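PDB 4DKW: large terminase protein from Enterobacteria phage P22, which acts in full length as an ATP-driven motor that packages viral DNA and, through the C-terminal nuclease domain seen here, cuts the genome to start and end packaging. Local coordinates for residues Gln32-Asn37 with Val83-Asp88; Val28-Asp33 with Gln40-Leu45; Asn65-Ala70 with Thr102-Ala107; Glu148-Glu153 with Asp171-Thr176. One frame throughout, in Å; residues are numbered along the deposited sequence.

Interaction 1: residues Gln32-Asn37 with Val83-Asp88. With MG (magnesium ion), chain E.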
loop_
_atom_site.group_PDB
_atom_site.type_symbol
_atom_site.label_atom_id
_atom_site.label_comp_id
_atom_site.label_asym_id
_atom_site.label_seq_id
_atom_site.Cartn_x
_atom_site.Cartn_y
_atom_site.Cartn_z
ATOM N N GLN A 32 0.652 -1.341 5.516
ATOM C CA GLN A 32 -0.481 -1.972 6.179
ATOM C C GLN A 32 -1.688 -1.039 6.191
ATOM O O GLN A 32 -1.554 0.155 6.446
ATOM C CB GLN A 32 -0.105 -2.328 7.626
ATOM C CG GLN A 32 -1.209 -3.023 8.440
ATOM C CD GLN A 32 -1.448 -4.472 8.020
ATOM O OE1 GLN A 32 -0.504 -5.210 7.729
ATOM N NE2 GLN A 32 -2.714 -4.883 7.994
ATOM N N ASP A 33 -2.863 -1.584 5.896
ATOM C CA ASP A 33 -4.107 -0.900 6.209
ATOM C C ASP A 33 -4.787 -1.761 7.253
ATOM O O ASP A 33 -4.934 -2.966 7.063
ATOM C CB ASP A 33 -5.012 -0.722 4.977
ATOM C CG ASP A 33 -6.256 0.104 5.285
ATOM O OD1 ASP A 33 -6.152 1.066 6.077
ATOM O OD2 ASP A 33 -7.341 -0.204 4.756
ATOM N N PHE A 34 -5.176 -1.159 8.368
ATOM C CA PHE A 34 -5.785 -1.930 9.445
ATOM C C PHE A 34 -7.261 -2.169 9.147
ATOM O O PHE A 34 -7.891 -1.381 8.432
ATOM C CB PHE A 34 -5.606 -1.232 10.797
ATOM C CG PHE A 34 -4.179 -0.979 11.160
ATOM C CD1 PHE A 34 -3.319 -2.032 11.386
ATOM C CD2 PHE A 34 -3.698 0.313 11.277
ATOM C CE1 PHE A 34 -1.997 -1.808 11.718
ATOM C CE2 PHE A 34 -2.381 0.548 11.618
ATOM C CZ PHE A 34 -1.527 -0.514 11.836
ATOM N N GLY A 35 -7.796 -3.270 9.672
ATOM C CA GLY A 35 -9.198 -3.605 9.478
ATOM C C GLY A 35 -9.635 -4.932 10.073
ATOM O O GLY A 35 -8.944 -5.942 9.935
ATOM N N TRP A 36 -10.791 -4.931 10.735
ATOM C CA TRP A 36 -11.381 -6.173 11.226
ATOM C C TRP A 36 -12.663 -6.538 10.455
ATOM O O TRP A 36 -12.710 -7.550 9.746
ATOM C CB TRP A 36 -11.644 -6.116 12.736
ATOM C CG TRP A 36 -12.191 -7.407 13.239
ATOM C CD1 TRP A 36 -13.507 -7.724 13.433
ATOM C CD2 TRP A 36 -11.440 -8.583 13.570
ATOM N NE1 TRP A 36 -13.619 -9.022 13.879
ATOM C CE2 TRP A 36 -12.365 -9.571 13.968
ATOM C CE3 TRP A 36 -10.077 -8.896 13.574
ATOM C CZ2 TRP A 36 -11.970 -10.847 14.362
ATOM C CZ3 TRP A 36 -9.687 -10.166 13.970
ATOM C CH2 TRP A 36 -10.630 -11.124 14.355
ATOM N N ASN A 37 -13.698 -5.712 10.600
ATOM C CA ASN A 37 -14.923 -5.895 9.826
ATOM C C ASN A 37 -14.676 -5.598 8.356
ATOM O O ASN A 37 -15.159 -6.314 7.475
ATOM C CB ASN A 37 -16.041 -5.004 10.360
ATOM C CG ASN A 37 -16.475 -5.392 11.761
ATOM O OD1 ASN A 37 -16.494 -6.575 12.116
ATOM N ND2 ASN A 37 -16.815 -4.392 12.573
ATOM N N VAL A 83 7.480 -1.313 7.537
ATOM C CA VAL A 83 6.057 -1.243 7.217
ATOM C C VAL A 83 5.471 0.141 7.470
ATOM O O VAL A 83 5.562 0.666 8.583
ATOM C CB VAL A 83 5.249 -2.270 8.035
ATOM C CG1 VAL A 83 3.759 -2.171 7.711
ATOM C CG2 VAL A 83 5.766 -3.670 7.771
ATOM N N ALA A 84 4.883 0.732 6.432
ATOM C CA ALA A 84 4.164 2.003 6.567
ATOM C C ALA A 84 2.731 1.709 7.015
ATOM O O ALA A 84 2.182 0.660 6.688
ATOM C CB ALA A 84 4.176 2.788 5.240
ATOM N N TRP A 85 2.136 2.617 7.780
ATOM C CA TRP A 85 0.809 2.388 8.337
ATOM C C TRP A 85 0.116 3.709 8.663
ATOM O O TRP A 85 0.784 4.715 8.906
ATOM C CB TRP A 85 0.914 1.513 9.583
ATOM C CG TRP A 85 1.940 1.976 10.544
ATOM C CD1 TRP A 85 3.250 1.624 10.576
ATOM C CD2 TRP A 85 1.736 2.883 11.630
ATOM N NE1 TRP A 85 3.889 2.264 11.623
ATOM C CE2 TRP A 85 2.977 3.040 12.284
ATOM C CE3 TRP A 85 0.627 3.581 12.110
ATOM C CZ2 TRP A 85 3.131 3.869 13.393
ATOM C CZ3 TRP A 85 0.780 4.395 13.206
ATOM C CH2 TRP A 85 2.024 4.533 13.838
ATOM N N PRO A 86 -1.230 3.714 8.661
ATOM C CA PRO A 86 -2.006 4.952 8.784
ATOM C C PRO A 86 -2.365 5.338 10.209
ATOM O O PRO A 86 -1.936 4.680 11.158
ATOM C CB PRO A 86 -3.306 4.587 8.083
ATOM C CG PRO A 86 -3.487 3.155 8.453
ATOM C CD PRO A 86 -2.107 2.563 8.371
ATOM N N HIS A 87 -3.146 6.415 10.313
ATOM C CA HIS A 87 -3.947 6.743 11.486
ATOM C C HIS A 87 -3.225 7.593 12.492
ATOM O O HIS A 87 -2.627 7.086 13.438
ATOM C CB HIS A 87 -4.472 5.485 12.158
ATOM C CG HIS A 87 -5.933 5.513 12.462
ATOM N ND1 HIS A 87 -6.742 6.580 12.114
ATOM C CD2 HIS A 87 -6.725 4.618 13.078
ATOM C CE1 HIS A 87 -7.976 6.325 12.513
ATOM N NE2 HIS A 87 -7.998 5.144 13.101
ATOM N N ASP A 88 -3.321 8.903 12.309
ATOM C CA ASP A 88 -2.892 9.823 13.360
ATOM C C ASP A 88 -3.966 10.028 14.444
ATOM O O ASP A 88 -4.326 11.163 14.769
ATOM C CB ASP A 88 -2.381 11.157 12.785
ATOM C CG ASP A 88 -3.411 11.858 11.908
ATOM O OD1 ASP A 88 -4.603 11.482 11.958
ATOM O OD2 ASP A 88 -3.030 12.785 11.165
HETATM MG MG MG E . -9.354 0.226 5.157
HETATM O O HOH W 1 -8.642 1.336 6.655
HETATM O O HOH W 2 -11.502 0.223 5.310
#
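Gln32 and Ala84 are joined by a backbone hydrogen bond, Gln32 N to Ala84 O at 2.8 Å. It is a rung of the parallel pairing between strands 27-33 and 82-84, and Ala84 N answers with a bond to Asp30. Further along, Pro86 CD lies 3.1 Å from Gln32 O; the proline nitrogen, carrying CD in place of a hydrogen, cannot give the next strand bond there.

The apolar part is carried by Phe34. Its CG stands anti to the carbonyl carbon (chi1 -58°), which turns the ring toward residues 83-88, met obliquely: CZ comes within 3.9 Å of Trp85 CB, and CE2 within 3.8 Å of Pro86 CD. Between the strands, Val83 CG1 packs on Gln32 CB at 3.9 Å.

Metal binding lies at the margin of the contact. Asp33 OD2 binds magnesium at 2.1 Å, whereas OD1 accepts a hydrogen bond from water 1, itself a ligand of the ion; Asp171 completes the pair of protein ligands. Both carboxylate oxygens of Asp33 are therefore engaged, one directly and one through metal-bound water, which would restrain rotation of this catalytic group at the end of its strand.

Interaction 2: residues Val28-Asp33 with Gln40-Leu45. With MG (magnesium ion), chain E.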
loop_
_atom_site.group_PDB
_atom_site.type_symbol
_atom_site.label_atom_id
_atom_site.label_comp_id
_atom_site.label_asym_id
_atom_site.label_seq_id
_atom_site.Cartn_x
_atom_site.Cartn_y
_atom_site.Cartn_z
ATOM N N VAL A 28 12.821 -1.835 -1.199
ATOM C CA VAL A 28 11.647 -2.600 -0.789
ATOM C C VAL A 28 10.989 -1.973 0.435
ATOM O O VAL A 28 11.668 -1.623 1.397
ATOM C CB VAL A 28 12.018 -4.074 -0.450
ATOM C CG1 VAL A 28 10.772 -4.866 -0.077
ATOM C CG2 VAL A 28 12.750 -4.743 -1.618
ATOM N N ILE A 29 9.670 -1.822 0.388
ATOM C CA ILE A 29 8.909 -1.333 1.536
ATOM C C ILE A 29 7.543 -2.011 1.579
ATOM O O ILE A 29 6.960 -2.332 0.546
ATOM C CB ILE A 29 8.771 0.223 1.544
ATOM C CG1 ILE A 29 8.236 0.713 2.890
ATOM C CG2 ILE A 29 7.900 0.730 0.388
ATOM C CD1 ILE A 29 8.137 2.195 2.998
ATOM N N ASP A 30 7.069 -2.272 2.791
ATOM C CA ASP A 30 5.755 -2.860 2.999
ATOM C C ASP A 30 4.819 -1.794 3.531
ATOM O O ASP A 30 5.262 -0.743 4.012
ATOM C CB ASP A 30 5.831 -4.011 4.015
ATOM C CG ASP A 30 6.145 -5.344 3.371
ATOM O OD1 ASP A 30 6.823 -5.355 2.326
ATOM O OD2 ASP A 30 5.709 -6.381 3.914
ATOM N N ALA A 31 3.524 -2.068 3.452
ATOM C CA ALA A 31 2.555 -1.171 4.049
ATOM C C ALA A 31 1.336 -1.933 4.541
ATOM O O ALA A 31 1.021 -3.021 4.042
ATOM C CB ALA A 31 2.167 -0.076 3.079
ATOM N N GLN A 32 0.652 -1.341 5.516
ATOM C CA GLN A 32 -0.481 -1.972 6.179
ATOM C C GLN A 32 -1.688 -1.039 6.191
ATOM O O GLN A 32 -1.554 0.155 6.446
ATOM C CB GLN A 32 -0.105 -2.328 7.626
ATOM C CG GLN A 32 -1.209 -3.023 8.440
ATOM C CD GLN A 32 -1.448 -4.472 8.020
ATOM O OE1 GLN A 32 -0.504 -5.210 7.729
ATOM N NE2 GLN A 32 -2.714 -4.883 7.994
ATOM N N ASP A 33 -2.863 -1.584 5.896
ATOM C CA ASP A 33 -4.107 -0.900 6.209
ATOM C C ASP A 33 -4.787 -1.761 7.253
ATOM O O ASP A 33 -4.934 -2.966 7.063
ATOM C CB ASP A 33 -5.012 -0.722 4.977
ATOM C CG ASP A 33 -6.256 0.104 5.285
ATOM O OD1 ASP A 33 -6.152 1.066 6.077
ATOM O OD2 ASP A 33 -7.341 -0.204 4.756
ATOM N N GLN A 40 -8.350 -5.987 6.166
ATOM C CA GLN A 40 -7.029 -5.386 6.268
ATOM C C GLN A 40 -6.243 -5.703 4.991
ATOM O O GLN A 40 -6.585 -6.634 4.250
ATOM C CB GLN A 40 -6.288 -5.902 7.503
ATOM C CG GLN A 40 -5.910 -7.373 7.455
ATOM C CD GLN A 40 -5.067 -7.778 8.649
ATOM O OE1 GLN A 40 -3.905 -7.382 8.766
ATOM N NE2 GLN A 40 -5.652 -8.556 9.552
ATOM N N ALA A 41 -5.206 -4.918 4.721
ATOM C CA ALA A 41 -4.308 -5.212 3.608
ATOM C C ALA A 41 -2.850 -5.060 4.020
ATOM O O ALA A 41 -2.491 -4.122 4.732
ATOM C CB ALA A 41 -4.619 -4.316 2.401
ATOM N N HIS A 42 -2.014 -5.996 3.591
ATOM C CA HIS A 42 -0.572 -5.827 3.705
ATOM C C HIS A 42 0.034 -5.954 2.310
ATOM O O HIS A 42 -0.215 -6.944 1.619
ATOM C CB HIS A 42 0.032 -6.877 4.641
ATOM C CG HIS A 42 1.440 -6.571 5.054
ATOM N ND1 HIS A 42 1.737 -5.806 6.159
ATOM C CD2 HIS A 42 2.624 -6.897 4.489
ATOM C CE1 HIS A 42 3.050 -5.687 6.265
ATOM N NE2 HIS A 42 3.610 -6.343 5.272
ATOM N N ILE A 43 0.811 -4.955 1.890
ATOM C CA ILE A 43 1.368 -4.938 0.537
ATOM C C ILE A 43 2.875 -4.813 0.565
ATOM O O ILE A 43 3.457 -4.442 1.578
ATOM C CB ILE A 43 0.783 -3.788 -0.333
ATOM C CG1 ILE A 43 1.159 -2.409 0.235
ATOM C CG2 ILE A 43 -0.741 -3.929 -0.447
ATOM C CD1 ILE A 43 2.490 -1.771 -0.295
ATOM N N GLN A 44 3.503 -5.119 -0.561
ATOM C CA GLN A 44 4.928 -4.880 -0.722
ATOM C C GLN A 44 5.164 -4.171 -2.046
ATOM O O GLN A 44 4.680 -4.594 -3.099
ATOM C CB GLN A 44 5.752 -6.174 -0.652
ATOM C CG GLN A 44 7.258 -5.939 -0.789
ATOM C CD GLN A 44 8.073 -7.175 -0.466
ATOM O OE1 GLN A 44 8.580 -7.848 -1.360
ATOM N NE2 GLN A 44 8.195 -7.485 0.821
ATOM N N LEU A 45 5.917 -3.088 -1.973
ATOM C CA LEU A 45 6.195 -2.265 -3.114
ATOM C C LEU A 45 7.693 -2.320 -3.375
ATOM O O LEU A 45 8.493 -2.253 -2.438
ATOM C CB LEU A 45 5.756 -0.844 -2.764
ATOM C CG LEU A 45 5.610 0.265 -3.786
ATOM C CD1 LEU A 45 4.586 -0.101 -4.870
ATOM C CD2 LEU A 45 5.191 1.514 -3.032
HETATM MG MG MG E . -9.354 0.226 5.157
HETATM O O HOH W 1 -8.642 1.336 6.655
HETATM O O HOH W 2 -11.502 0.223 5.310
#
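His42 bridges two side chains of the facing strand through its two ring nitrogens. NE2 donates to Asp30 OD2 at 2.5 Å, a very short bond bent to 141° and met on the anti side, well out of the carboxylate plane; ND1 donates to Gln32 OE1 at 2.8 Å, with that oxygen close to the ring plane. Having CG anti to the backbone N (chi1 -167°) lays the imidazole across toward strand 28-33, and Ala31 O sits over one ring face.

The hydrogen-bonded row extends both ways. Asp30 OD1 uses its syn lone pair to accept from Gln44 NE2 at 2.9 Å, whereas Gln32 NE2 reaches Gln40 OE1, also at 2.9 Å, with the two amide planes 77° apart. Gln40 OE1 is also hydrogen-bonded to Tyr104 OH, and Gln44 is held by Trp46 and Trp77.

Beneath this polar row, the antiparallel hairpin sets the spacing: Ile29, Ala31 and Asp33 form hydrogen-bonded pairs with Leu45, Ile43 and Ala41. Their side chains share the other face, where Ile43 CD1 meets Ala31 CB at 3.8 Å and Asp33 carries the catalytic magnesium.

In the mixed sheet of this RNase H-like domain, strand 82-84 flanks 27-33 and strand 53-62 flanks 40-48. Helix 67-78 packs on the His42 side, and helix 171-181 crosses the face bearing Ala31 and Ala41.

Interaction 3: residues Asn65-Ala70 with Thr102-Ala107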
loop_
_atom_site.group_PDB
_atom_site.type_symbol
_atom_site.label_atom_id
_atom_site.label_comp_id
_atom_site.label_asym_id
_atom_site.label_seq_id
_atom_site.Cartn_x
_atom_site.Cartn_y
_atom_site.Cartn_z
ATOM N N ASN A 65 -9.071 -10.981 10.464
ATOM C CA ASN A 65 -7.808 -11.604 10.851
ATOM C C ASN A 65 -7.059 -10.746 11.866
ATOM O O ASN A 65 -7.044 -9.515 11.778
ATOM C CB ASN A 65 -6.915 -11.861 9.627
ATOM C CG ASN A 65 -7.145 -13.229 9.004
ATOM O OD1 ASN A 65 -8.250 -13.778 9.061
ATOM N ND2 ASN A 65 -6.092 -13.790 8.412
ATOM N N THR A 66 -6.446 -11.401 12.842
ATOM C CA THR A 66 -5.633 -10.701 13.818
ATOM C C THR A 66 -4.277 -10.374 13.209
ATOM O O THR A 66 -3.977 -10.787 12.087
ATOM C CB THR A 66 -5.420 -11.560 15.075
ATOM O OG1 THR A 66 -4.685 -12.736 14.726
ATOM C CG2 THR A 66 -6.751 -11.968 15.673
ATOM N N ALA A 67 -3.459 -9.630 13.948
ATOM C CA ALA A 67 -2.104 -9.322 13.504
ATOM C C ALA A 67 -1.245 -10.589 13.426
ATOM O O ALA A 67 -0.413 -10.721 12.524
ATOM C CB ALA A 67 -1.462 -8.286 14.425
ATOM N N VAL A 68 -1.459 -11.514 14.367
ATOM C CA VAL A 68 -0.763 -12.802 14.386
ATOM C C VAL A 68 -1.088 -13.625 13.139
ATOM O O VAL A 68 -0.212 -14.272 12.567
ATOM C CB VAL A 68 -1.110 -13.607 15.670
ATOM C CG1 VAL A 68 -0.435 -14.977 15.665
ATOM C CG2 VAL A 68 -0.743 -12.810 16.921
ATOM N N GLN A 69 -2.351 -13.585 12.717
ATOM C CA GLN A 69 -2.764 -14.262 11.494
ATOM C C GLN A 69 -2.208 -13.582 10.246
ATOM O O GLN A 69 -1.832 -14.261 9.290
ATOM C CB GLN A 69 -4.285 -14.357 11.395
ATOM C CG GLN A 69 -4.928 -15.199 12.487
ATOM C CD GLN A 69 -6.440 -15.200 12.393
ATOM O OE1 GLN A 69 -7.107 -14.307 12.918
ATOM N NE2 GLN A 69 -6.991 -16.199 11.715
ATOM N N ALA A 70 -2.168 -12.250 10.250
ATOM C CA ALA A 70 -1.597 -11.513 9.131
ATOM C C ALA A 70 -0.134 -11.907 8.948
ATOM O O ALA A 70 0.291 -12.261 7.848
ATOM C CB ALA A 70 -1.726 -10.011 9.352
ATOM N N THR A 102 1.404 -1.426 17.465
ATOM C CA THR A 102 2.058 -2.170 18.542
ATOM C C THR A 102 1.737 -3.656 18.455
ATOM O O THR A 102 2.620 -4.499 18.593
ATOM C CB THR A 102 1.642 -1.638 19.934
ATOM O OG1 THR A 102 2.052 -0.270 20.070
ATOM C CG2 THR A 102 2.264 -2.470 21.054
ATOM N N GLN A 103 0.467 -3.971 18.224
ATOM C CA GLN A 103 0.028 -5.354 18.083
ATOM C C GLN A 103 0.704 -6.015 16.885
ATOM O O GLN A 103 1.019 -7.206 16.916
ATOM C CB GLN A 103 -1.493 -5.422 17.912
ATOM C CG GLN A 103 -2.296 -4.824 19.058
ATOM C CD GLN A 103 -3.782 -4.762 18.753
ATOM O OE1 GLN A 103 -4.256 -5.363 17.784
ATOM N NE2 GLN A 103 -4.526 -4.024 19.576
ATOM N N TYR A 104 0.921 -5.234 15.829
ATOM C CA TYR A 104 1.551 -5.746 14.609
ATOM C C TYR A 104 3.064 -5.911 14.773
ATOM O O TYR A 104 3.648 -6.886 14.288
ATOM C CB TYR A 104 1.202 -4.860 13.407
ATOM C CG TYR A 104 -0.109 -5.234 12.755
ATOM C CD1 TYR A 104 -0.135 -5.974 11.582
ATOM C CD2 TYR A 104 -1.325 -4.882 13.338
ATOM C CE1 TYR A 104 -1.332 -6.333 10.990
ATOM C CE2 TYR A 104 -2.530 -5.238 12.754
ATOM C CZ TYR A 104 -2.527 -5.965 11.580
ATOM O OH TYR A 104 -3.722 -6.325 10.996
ATOM N N ALA A 105 3.687 -4.965 15.474
ATOM C CA ALA A 105 5.101 -5.071 15.803
ATOM C C ALA A 105 5.337 -6.299 16.675
ATOM O O ALA A 105 6.298 -7.045 16.468
ATOM C CB ALA A 105 5.580 -3.806 16.503
ATOM N N ASP A 106 4.449 -6.512 17.644
ATOM C CA ASP A 106 4.578 -7.633 18.572
ATOM C C ASP A 106 4.400 -8.946 17.831
ATOM O O ASP A 106 4.952 -9.972 18.233
ATOM C CB ASP A 106 3.560 -7.532 19.718
ATOM C CG ASP A 106 3.899 -6.430 20.711
ATOM O OD1 ASP A 106 5.064 -5.972 20.730
ATOM O OD2 ASP A 106 2.998 -6.030 21.481
ATOM N N ALA A 107 3.629 -8.898 16.748
ATOM C CA ALA A 107 3.373 -10.066 15.909
ATOM C C ALA A 107 4.564 -10.392 15.005
ATOM O O ALA A 107 4.648 -11.484 14.447
ATOM C CB ALA A 107 2.110 -9.860 15.078
#
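Ala67 sets its methyl almost exactly over the centre of the Tyr104 ring, a CH-pi contact with CB 3.5 Å from the centroid and 9° off the ring normal. All six ring carbons lie within 4.0 Å of that single CB, so the methyl seats on the aromatic face as a whole. Ala70, one turn later, brings its CB to 4.0 Å from Tyr104 CE1 and extends the apolar surface along the ring.

Ala107 is the second point of closure. Its CB packs against Ala67 CB at 4.0 Å and sits 3.7 Å from Ala67 O, while Val68 CG2 approaches the same methyl more loosely. No hydrogen bond crosses the contact: small alanines let the two backbones come close, with Ala67 and Tyr104 CA atoms 5.2 Å apart.

The start of helix 67-78 is fixed by a capping box. Thr66 OG1 accepts from Gln69 N at 3.2 Å, and Thr66 N in turn donates to Gln69 OE1 at 3.0 Å.

Outside the pair, Tyr104 OH is hydrogen-bonded to Gln40 of strand 40-48, and the ring also meets that of Phe34. Ala70 reaches Trp60 of strand 53-62 and Phe109 in a loop. Helices 67-78 and 97-107, linked in the chain through strand 82-84, thus pack together beside the sheet, with Tyr104 reaching from helix 97-107 past helix 67-78 to Gln40.

Interaction 4: residues Glu148-Glu153 with Asp171-Thr176. With MG (magnesium ion), chain E.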
loop_
_atom_site.group_PDB
_atom_site.type_symbol
_atom_site.label_atom_id
_atom_site.label_comp_id
_atom_site.label_asym_id
_atom_site.label_seq_id
_atom_site.Cartn_x
_atom_site.Cartn_y
_atom_site.Cartn_z
ATOM N N GLU A 148 -4.156 -9.682 -7.816
ATOM C CA GLU A 148 -5.539 -9.426 -8.215
ATOM C C GLU A 148 -6.384 -8.520 -7.290
ATOM O O GLU A 148 -7.193 -7.733 -7.791
ATOM C CB GLU A 148 -6.271 -10.743 -8.511
ATOM C CG GLU A 148 -7.702 -10.573 -9.028
ATOM C CD GLU A 148 -7.777 -9.866 -10.387
ATOM O OE1 GLU A 148 -6.759 -9.818 -11.115
ATOM O OE2 GLU A 148 -8.872 -9.364 -10.726
ATOM N N PRO A 149 -6.220 -8.621 -5.949
ATOM C CA PRO A 149 -7.003 -7.697 -5.109
ATOM C C PRO A 149 -6.748 -6.212 -5.393
ATOM O O PRO A 149 -7.635 -5.405 -5.109
ATOM C CB PRO A 149 -6.555 -8.045 -3.682
ATOM C CG PRO A 149 -6.160 -9.467 -3.760
ATOM C CD PRO A 149 -5.521 -9.629 -5.128
ATOM N N PHE A 150 -5.584 -5.855 -5.939
ATOM C CA PHE A 150 -5.359 -4.475 -6.363
ATOM C C PHE A 150 -6.296 -4.100 -7.501
ATOM O O PHE A 150 -6.904 -3.041 -7.494
ATOM C CB PHE A 150 -3.925 -4.242 -6.829
ATOM C CG PHE A 150 -3.710 -2.866 -7.413
ATOM C CD1 PHE A 150 -3.351 -1.806 -6.596
ATOM C CD2 PHE A 150 -3.899 -2.627 -8.773
ATOM C CE1 PHE A 150 -3.162 -0.530 -7.123
ATOM C CE2 PHE A 150 -3.727 -1.359 -9.300
ATOM C CZ PHE A 150 -3.352 -0.309 -8.476
ATOM N N PHE A 151 -6.379 -4.962 -8.505
ATOM C CA PHE A 151 -7.161 -4.654 -9.699
ATOM C C PHE A 151 -8.662 -4.618 -9.415
ATOM O O PHE A 151 -9.402 -3.819 -10.004
ATOM C CB PHE A 151 -6.811 -5.630 -10.831
ATOM C CG PHE A 151 -5.420 -5.448 -11.352
ATOM C CD1 PHE A 151 -5.091 -4.305 -12.079
ATOM C CD2 PHE A 151 -4.434 -6.388 -11.086
ATOM C CE1 PHE A 151 -3.805 -4.114 -12.549
ATOM C CE2 PHE A 151 -3.141 -6.205 -11.555
ATOM C CZ PHE A 151 -2.829 -5.070 -12.291
ATOM N N GLU A 152 -9.103 -5.473 -8.499
ATOM C CA GLU A 152 -10.493 -5.465 -8.051
ATOM C C GLU A 152 -10.905 -4.108 -7.499
ATOM O O GLU A 152 -12.010 -3.639 -7.763
ATOM C CB GLU A 152 -10.721 -6.545 -6.994
ATOM C CG GLU A 152 -10.530 -7.962 -7.518
ATOM C CD GLU A 152 -10.724 -9.025 -6.444
ATOM O OE1 GLU A 152 -10.706 -8.678 -5.238
ATOM O OE2 GLU A 152 -10.889 -10.214 -6.807
ATOM N N GLU A 153 -10.015 -3.489 -6.727
ATOM C CA GLU A 153 -10.267 -2.168 -6.148
ATOM C C GLU A 153 -10.082 -1.044 -7.171
ATOM O O GLU A 153 -10.874 -0.106 -7.231
ATOM C CB GLU A 153 -9.346 -1.925 -4.950
ATOM C CG GLU A 153 -9.482 -2.944 -3.815
ATOM C CD GLU A 153 -8.750 -2.498 -2.553
ATOM O OE1 GLU A 153 -8.078 -1.449 -2.606
ATOM O OE2 GLU A 153 -8.847 -3.186 -1.510
ATOM N N ASP A 171 -8.740 -0.737 0.561
ATOM C CA ASP A 171 -7.733 -1.139 1.541
ATOM C C ASP A 171 -6.340 -1.381 0.937
ATOM O O ASP A 171 -5.350 -0.878 1.464
ATOM C CB ASP A 171 -8.224 -2.367 2.295
ATOM C CG ASP A 171 -9.681 -2.232 2.719
ATOM O OD1 ASP A 171 -9.967 -1.409 3.633
ATOM O OD2 ASP A 171 -10.533 -2.929 2.124
ATOM N N VAL A 172 -6.270 -2.158 -0.146
ATOM C CA VAL A 172 -5.032 -2.337 -0.910
ATOM C C VAL A 172 -4.551 -1.003 -1.510
ATOM O O VAL A 172 -3.353 -0.705 -1.500
ATOM C CB VAL A 172 -5.190 -3.411 -2.019
ATOM C CG1 VAL A 172 -3.947 -3.464 -2.933
ATOM C CG2 VAL A 172 -5.457 -4.776 -1.393
ATOM N N LEU A 173 -5.488 -0.193 -1.999
ATOM C CA LEU A 173 -5.161 1.116 -2.559
ATOM C C LEU A 173 -4.549 2.025 -1.491
ATOM O O LEU A 173 -3.512 2.652 -1.713
ATOM C CB LEU A 173 -6.398 1.767 -3.191
ATOM C CG LEU A 173 -6.932 1.063 -4.447
ATOM C CD1 LEU A 173 -8.259 1.663 -4.891
ATOM C CD2 LEU A 173 -5.916 1.131 -5.588
ATOM N N ASP A 174 -5.178 2.073 -0.323
ATOM C CA ASP A 174 -4.650 2.860 0.784
ATOM C C ASP A 174 -3.251 2.413 1.188
ATOM O O ASP A 174 -2.330 3.232 1.288
ATOM C CB ASP A 174 -5.578 2.781 1.993
ATOM C CG ASP A 174 -6.823 3.622 1.830
ATOM O OD1 ASP A 174 -6.893 4.423 0.872
ATOM O OD2 ASP A 174 -7.728 3.491 2.676
ATOM N N ALA A 175 -3.103 1.116 1.436
ATOM C CA ALA A 175 -1.802 0.532 1.765
ATOM C C ALA A 175 -0.740 0.883 0.720
ATOM O O ALA A 175 0.359 1.309 1.070
ATOM C CB ALA A 175 -1.919 -0.979 1.923
ATOM N N THR A 176 -1.074 0.711 -0.559
ATOM C CA THR A 176 -0.144 1.039 -1.630
ATOM C C THR A 176 0.277 2.495 -1.539
ATOM O O THR A 176 1.453 2.819 -1.650
ATOM C CB THR A 176 -0.753 0.768 -3.010
ATOM O OG1 THR A 176 -1.134 -0.608 -3.091
ATOM C CG2 THR A 176 0.261 1.060 -4.103
HETATM MG MG MG E . -9.354 0.226 5.157
HETATM O O HOH W 1 -8.642 1.336 6.655
HETATM O O HOH W 2 -11.502 0.223 5.310
#
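Glu153 points its carboxylate at the first turn of helix 171-181, each oxygen meeting a backbone N-H. OE1 accepts from Leu173 N at 2.9 Å and OE2 from Val172 N at 3.1 Å, both on the syn side and both more than 20° out of the carboxylate plane. The side chain is extended beyond CG (chi2 -169°), which carries the acid from one helix to the other; the axes of segments 148-153 and 171-176 approach to 8.9 Å. Two bonds to neighbouring backbone N-H groups hold the carboxylate against rotation, and the helix N-terminus would be expected to stabilise its negative charge. OE2 also forms a salt bridge with Lys61.

Phe150 lies at about a right angle to both Val172 and Leu173: Val172 CG1 comes to the ring edge and packs on Phe150 CB at 4.0 Å, while Leu173 CD2 approaches CE1 at 3.6 Å. Leu173 CD1 turns instead to the aliphatic part of Glu153, 3.7 Å from its CB. Pro149 CB touches the other Val172 branch, CG2, at 4.1 Å. The helix segments themselves cross at -107°.

Asp171 heads the second helix and binds magnesium through OD1 at 2.3 Å, sharing the ion with Asp33; its OD2 is only weakly paired with Lys61. An acidic residue on a strand joined by another at the start of a helix is the metal-site plan of RNase H-like nucleases, here the catalytic centre of the terminase nuclease.

Overall arrangement
Interactions 1, 2 and 4 are buried and converge on one magnesium ion: 1 and 2 share Gln32 and Asp33 on strand 27-33, and 4 contributes Asp171 from the helix laid across the sheet. Interaction 3 is partly buried, its centre about 17 Å from the chain centre, and its nearest atoms are about 11 Å from interaction 4. Chemistry follows place. Backbone pairing and a buried row of polar side chains dominate the hairpin, a single strand bond with aromatic packing marks interaction 1, carboxylate-to-backbone N-H bonds beside phenylalanine, valine and leucine packing join the helices of interaction 4, and interaction 3 has no hydrogen bond across it, resting on methyls against a tyrosine ring. Tyr104 links 3 to both 1 and 2.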